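Local coordinates for heme-binding protein A / AI-2 binding protein A (Helicobacter pylori SS1, PDB 6OFQ) that binds short peptides in the periplasm and probably hands them to an ABC transporter for import, at residues R246-R259 and E262-Q276. Numbering follows the deposited sequence.
Sequences RTIPNSSTRALALR and EIMLMTGPNLNEVEQ
Where A257 near the end of helix 251-259 faces I263, the chain has turned back through a tight connection: I263 N donates to A257 O at 3.0 Å, and 262-276 then runs back past the helix toward its first turn, bringing P269 beside S251. The return completes a beta-alpha-beta crossover, with strands 242-247 and 265-266 parallel to strand 32-37 and on either side of it in one sheet. I263 packs against the last turn of the helix, its CG1 3.7 Å from A257 CB and its CD1 against L258 CB. M266 lays its sulfur along the helix backbone, SD 3.7 Å from A255 CA. R254 reaches out beside it: CG stands anti to the backbone N (chi1 -161°) and the chain bends at chi3, bringing NH1 to T267 O at 2.9 Å, on a lone pair, while NE and NH2 grip I248 O side-on. Beside A257, R246 NH1 meets E262 OE2 on its anti side at 2.8 Å, guanidinium and carboxylate nearly coplanar, and I248 CD1 covers one guanidinium face. At the helix start S252 OG donates to the syn lone pair of E273 OE2 at 2.5 Å, and a water joins S251 O, N270 N and E273 OE1. One buried arginine therefore ties together, through their carbonyls, the loops that leave the ends of strands 242-247 and 265-266, while the R246-E262 salt bridge and the hydrated S252-E273 pair lie on opposite sides of the helix, with I263 and M266 packed between them.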
loop_
_atom_site.group_PDB
_atom_site.type_symbol
_atom_site.label_atom_id
_atom_site.label_comp_id
_atom_site.label_asym_id
_atom_site.label_seq_id
_atom_site.Cartn_x
_atom_site.Cartn_y
_atom_site.Cartn_z
ATOM N N ARG A 246 15.349 9.085 -5.096
ATOM C CA ARG A 246 15.243 10.511 -4.870
ATOM C C ARG A 246 13.806 10.932 -4.639
ATOM O O ARG A 246 12.846 10.441 -5.241
ATOM C CB ARG A 246 15.771 11.260 -6.091
ATOM C CG ARG A 246 17.284 11.105 -6.272
ATOM C CD ARG A 246 17.968 12.066 -7.250
ATOM N NE ARG A 246 17.670 13.435 -6.862
ATOM C CZ ARG A 246 17.754 14.495 -7.671
ATOM N NH1 ARG A 246 18.202 14.350 -8.890
ATOM N NH2 ARG A 246 17.364 15.703 -7.223
ATOM N N THR A 247 13.668 11.920 -3.763
ATOM C CA THR A 247 12.424 12.656 -3.573
ATOM C C THR A 247 12.459 13.988 -4.286
ATOM O O THR A 247 13.282 14.815 -3.937
ATOM C CB THR A 247 12.090 12.836 -2.091
ATOM O OG1 THR A 247 11.973 11.552 -1.419
ATOM C CG2 THR A 247 10.769 13.571 -1.893
ATOM N N ILE A 248 11.623 14.157 -5.303
ATOM C CA ILE A 248 11.501 15.412 -6.091
ATOM C C ILE A 248 10.015 15.677 -6.082
ATOM O O ILE A 248 9.230 15.083 -6.814
ATOM C CB ILE A 248 11.968 15.192 -7.547
ATOM C CG1 ILE A 248 13.430 14.785 -7.541
ATOM C CG2 ILE A 248 11.758 16.463 -8.385
ATOM C CD1 ILE A 248 14.035 14.509 -8.887
ATOM N N PRO A 249 9.582 16.606 -5.219
ATOM C CA PRO A 249 8.159 16.710 -4.945
ATOM C C PRO A 249 7.293 17.229 -6.059
ATOM O O PRO A 249 6.157 16.769 -6.246
ATOM C CB PRO A 249 8.060 17.625 -3.699
ATOM C CG PRO A 249 9.408 17.555 -3.096
ATOM C CD PRO A 249 10.396 17.207 -4.168
ATOM N N ASN A 250 7.878 18.099 -6.868
ATOM C CA ASN A 250 7.119 18.654 -7.985
ATOM C C ASN A 250 7.167 17.720 -9.182
ATOM O O ASN A 250 8.241 17.367 -9.685
ATOM C CB ASN A 250 7.639 20.058 -8.361
ATOM C CG ASN A 250 6.811 20.661 -9.471
ATOM O OD1 ASN A 250 6.844 20.263 -10.613
ATOM N ND2 ASN A 250 6.002 21.658 -9.118
ATOM N N SER A 251 5.997 17.277 -9.639
ATOM C CA SER A 251 5.961 16.247 -10.669
ATOM C C SER A 251 6.442 16.719 -12.029
ATOM O O SER A 251 6.915 15.914 -12.848
ATOM C CB SER A 251 4.537 15.703 -10.756
ATOM O OG SER A 251 4.222 14.982 -9.570
ATOM N N SER A 252 6.304 18.020 -12.282
ATOM C CA SER A 252 6.865 18.606 -13.506
ATOM C C SER A 252 8.397 18.648 -13.421
ATOM O O SER A 252 9.104 18.296 -14.364
ATOM C CB SER A 252 6.331 20.026 -13.807
ATOM O OG SER A 252 4.982 19.952 -14.164
ATOM N N THR A 253 8.954 19.032 -12.285
ATOM C CA THR A 253 10.392 19.022 -12.040
ATOM C C THR A 253 10.958 17.607 -12.177
ATOM O O THR A 253 12.030 17.354 -12.740
ATOM C CB THR A 253 10.700 19.570 -10.666
ATOM O OG1 THR A 253 10.133 20.895 -10.550
ATOM C CG2 THR A 253 12.190 19.652 -10.357
ATOM N N ARG A 254 10.162 16.630 -11.701
ATOM C CA ARG A 254 10.579 15.226 -11.790
ATOM C C ARG A 254 10.649 14.767 -13.247
ATOM O O ARG A 254 11.623 14.137 -13.647
ATOM C CB ARG A 254 9.607 14.377 -10.921
ATOM C CG ARG A 254 10.101 12.984 -10.512
ATOM C CD ARG A 254 9.033 12.151 -9.786
ATOM N NE ARG A 254 8.358 12.966 -8.788
ATOM C CZ ARG A 254 7.069 13.219 -8.695
ATOM N NH1 ARG A 254 6.150 12.566 -9.367
ATOM N NH2 ARG A 254 6.768 14.250 -7.950
ATOM N N ALA A 255 9.632 15.072 -14.061
ATOM C CA ALA A 255 9.699 14.785 -15.471
ATOM C C ALA A 255 10.805 15.511 -16.207
ATOM O O ALA A 255 11.447 14.929 -17.083
ATOM C CB ALA A 255 8.343 15.031 -16.098
ATOM N N LEU A 256 11.067 16.757 -15.813
ATOM C CA LEU A 256 12.210 17.429 -16.410
ATOM C C LEU A 256 13.530 16.746 -16.103
ATOM O O LEU A 256 14.410 16.579 -16.972
ATOM C CB LEU A 256 12.271 18.896 -15.982
ATOM C CG LEU A 256 13.443 19.707 -16.561
ATOM C CD1 LEU A 256 13.459 19.711 -18.078
ATOM C CD2 LEU A 256 13.305 21.100 -15.910
ATOM N N ALA A 257 13.641 16.217 -14.879
ATOM C CA ALA A 257 14.798 15.455 -14.513
ATOM C C ALA A 257 14.938 14.148 -15.340
ATOM O O ALA A 257 16.057 13.689 -15.617
ATOM C CB ALA A 257 14.822 15.173 -13.024
ATOM N N LEU A 258 13.821 13.539 -15.753
ATOM C CA LEU A 258 13.888 12.427 -16.659
ATOM C C LEU A 258 14.354 12.883 -18.004
ATOM O O LEU A 258 15.193 12.216 -18.624
ATOM C CB LEU A 258 12.541 11.725 -16.750
ATOM C CG LEU A 258 12.576 10.470 -17.603
ATOM C CD1 LEU A 258 13.348 9.314 -16.964
ATOM C CD2 LEU A 258 11.147 9.981 -17.829
ATOM N N ARG A 259 13.822 13.999 -18.471
ATOM C CA ARG A 259 14.158 14.520 -19.801
ATOM C C ARG A 259 15.642 14.877 -19.893
ATOM O O ARG A 259 16.199 14.814 -20.994
ATOM C CB ARG A 259 13.240 15.726 -20.064
ATOM C CG ARG A 259 11.870 15.273 -20.464
ATOM C CD ARG A 259 10.921 16.473 -20.461
ATOM N NE ARG A 259 11.387 17.627 -21.246
ATOM C CZ ARG A 259 10.973 18.867 -21.007
ATOM N NH1 ARG A 259 10.173 19.086 -19.958
ATOM N NH2 ARG A 259 11.350 19.865 -21.811
ATOM N N GLU A 262 18.843 13.202 -15.505
ATOM C CA GLU A 262 19.248 13.313 -14.123
ATOM C C GLU A 262 18.646 12.191 -13.285
ATOM O O GLU A 262 19.177 11.754 -12.258
ATOM C CB GLU A 262 18.767 14.696 -13.625
ATOM C CG GLU A 262 19.054 15.058 -12.201
ATOM C CD GLU A 262 18.502 16.418 -11.793
ATOM O OE1 GLU A 262 18.761 17.345 -12.627
ATOM O OE2 GLU A 262 17.823 16.433 -10.725
ATOM N N ILE A 263 17.419 11.833 -13.649
ATOM C CA ILE A 263 16.832 10.619 -13.030
ATOM C C ILE A 263 16.440 9.714 -14.196
ATOM O O ILE A 263 16.399 10.108 -15.364
ATOM C CB ILE A 263 15.632 10.923 -12.102
ATOM C CG1 ILE A 263 14.449 11.513 -12.861
ATOM C CG2 ILE A 263 16.107 11.872 -11.015
ATOM C CD1 ILE A 263 13.328 10.566 -13.072
ATOM N N MET A 264 16.131 8.441 -13.929
ATOM C CA MET A 264 16.029 7.397 -14.942
ATOM C C MET A 264 14.673 6.693 -14.993
ATOM O O MET A 264 14.363 6.030 -15.980
ATOM C CB MET A 264 17.130 6.368 -14.777
ATOM C CG MET A 264 18.532 6.972 -14.834
ATOM S SD MET A 264 19.796 5.956 -14.065
ATOM C CE MET A 264 19.854 4.570 -15.143
ATOM N N LEU A 265 13.922 6.767 -13.907
ATOM C CA LEU A 265 12.652 6.035 -13.772
ATOM C C LEU A 265 11.905 6.837 -12.711
ATOM O O LEU A 265 12.480 7.203 -11.689
ATOM C CB LEU A 265 12.921 4.594 -13.332
ATOM C CG LEU A 265 11.856 3.712 -12.675
ATOM C CD1 LEU A 265 10.896 3.390 -13.750
ATOM C CD2 LEU A 265 12.470 2.404 -12.215
ATOM N N MET A 266 10.620 7.078 -12.926
ATOM C CA MET A 266 9.841 7.872 -11.973
ATOM C C MET A 266 8.404 7.404 -11.827
ATOM O O MET A 266 7.776 6.936 -12.776
ATOM C CB MET A 266 9.846 9.369 -12.271
ATOM C CG MET A 266 9.456 9.637 -13.688
ATOM S SD MET A 266 9.099 11.364 -14.105
ATOM C CE MET A 266 7.488 11.702 -13.382
ATOM N N THR A 267 7.867 7.593 -10.626
ATOM C CA THR A 267 6.442 7.392 -10.403
ATOM C C THR A 267 5.786 8.763 -10.336
ATOM O O THR A 267 6.438 9.814 -10.126
ATOM C CB THR A 267 6.199 6.563 -9.112
ATOM O OG1 THR A 267 6.806 7.246 -8.002
ATOM C CG2 THR A 267 6.754 5.130 -9.350
ATOM N N GLY A 268 4.468 8.701 -10.501
ATOM C CA GLY A 268 3.648 9.888 -10.231
ATOM C C GLY A 268 3.705 10.994 -11.273
ATOM O O GLY A 268 3.712 12.171 -10.878
ATOM N N PRO A 269 3.752 10.701 -12.574
ATOM C CA PRO A 269 3.835 11.791 -13.556
ATOM C C PRO A 269 2.600 12.693 -13.489
ATOM O O PRO A 269 1.481 12.201 -13.216
ATOM C CB PRO A 269 3.897 11.082 -14.897
ATOM C CG PRO A 269 3.143 9.816 -14.645
ATOM C CD PRO A 269 3.517 9.410 -13.241
ATOM N N ASN A 270 2.766 13.949 -13.903
ATOM C CA ASN A 270 1.582 14.698 -14.284
ATOM C C ASN A 270 1.013 14.154 -15.572
ATOM O O ASN A 270 1.682 14.010 -16.591
ATOM C CB ASN A 270 1.951 16.144 -14.555
ATOM C CG ASN A 270 2.076 16.913 -13.285
ATOM O OD1 ASN A 270 1.353 16.685 -12.282
ATOM N ND2 ASN A 270 3.063 17.809 -13.289
ATOM N N LEU A 271 -0.231 13.703 -15.487
ATOM C CA LEU A 271 -0.773 13.020 -16.605
ATOM C C LEU A 271 -1.000 13.843 -17.898
ATOM O O LEU A 271 -0.939 13.277 -18.998
ATOM C CB LEU A 271 -2.051 12.273 -16.192
ATOM C CG LEU A 271 -1.705 11.201 -15.143
ATOM C CD1 LEU A 271 -2.905 10.895 -14.292
ATOM C CD2 LEU A 271 -1.161 10.005 -15.908
ATOM N N ASN A 272 -1.058 15.147 -17.727
ATOM C CA ASN A 272 -1.009 15.958 -18.949
ATOM C C ASN A 272 0.376 16.147 -19.528
ATOM O O ASN A 272 0.475 16.825 -20.550
ATOM C CB ASN A 272 -1.705 17.285 -18.723
ATOM C CG ASN A 272 -0.968 18.197 -17.811
ATOM O OD1 ASN A 272 0.064 17.869 -17.240
ATOM N ND2 ASN A 272 -1.574 19.360 -17.584
ATOM N N GLU A 273 1.414 15.515 -18.995
ATOM C CA GLU A 273 2.738 15.540 -19.618
ATOM C C GLU A 273 3.107 14.233 -20.269
ATOM O O GLU A 273 4.157 14.167 -20.905
ATOM C CB GLU A 273 3.827 15.887 -18.594
ATOM C CG GLU A 273 3.615 17.291 -18.028
ATOM C CD GLU A 273 4.561 17.682 -16.918
ATOM O OE1 GLU A 273 5.498 16.907 -16.644
ATOM O OE2 GLU A 273 4.343 18.713 -16.274
ATOM N N VAL A 274 2.279 13.202 -20.126
ATOM C CA VAL A 274 2.636 11.914 -20.643
ATOM C C VAL A 274 2.763 11.893 -22.150
ATOM O O VAL A 274 3.707 11.291 -22.676
ATOM C CB VAL A 274 1.575 10.884 -20.171
ATOM C CG1 VAL A 274 1.754 9.568 -20.919
ATOM C CG2 VAL A 274 1.803 10.686 -18.704
ATOM N N GLU A 275 1.829 12.550 -22.843
ATOM C CA GLU A 275 1.912 12.587 -24.302
ATOM C C GLU A 275 3.205 13.226 -24.785
ATOM O O GLU A 275 3.858 12.647 -25.642
ATOM C CB GLU A 275 0.663 13.207 -24.940
ATOM C CG GLU A 275 0.785 13.506 -26.435
ATOM C CD GLU A 275 -0.368 14.345 -26.970
ATOM O OE1 GLU A 275 -1.420 13.765 -27.337
ATOM O OE2 GLU A 275 -0.194 15.587 -27.028
ATOM N N GLN A 276 3.646 14.329 -24.178
ATOM C CA GLN A 276 4.939 14.943 -24.499
ATOM C C GLN A 276 6.074 13.980 -24.235
ATOM O O GLN A 276 6.941 13.801 -25.086
ATOM C CB GLN A 276 5.203 16.295 -23.804
ATOM C CG GLN A 276 6.655 16.653 -23.419
ATOM C CD GLN A 276 6.880 17.854 -22.481
ATOM O OE1 GLN A 276 6.593 17.814 -21.278
ATOM N NE2 GLN A 276 7.493 18.910 -23.014
HETATM O O HOH W 1 20.258 12.451 -9.911
HETATM O O HOH W 2 5.260 14.862 -14.720
HETATM O O HOH W 3 1.646 13.604 -9.843
HETATM O O HOH W 4 8.141 18.811 -16.944
HETATM O O HOH W 5 3.863 19.400 -11.130
#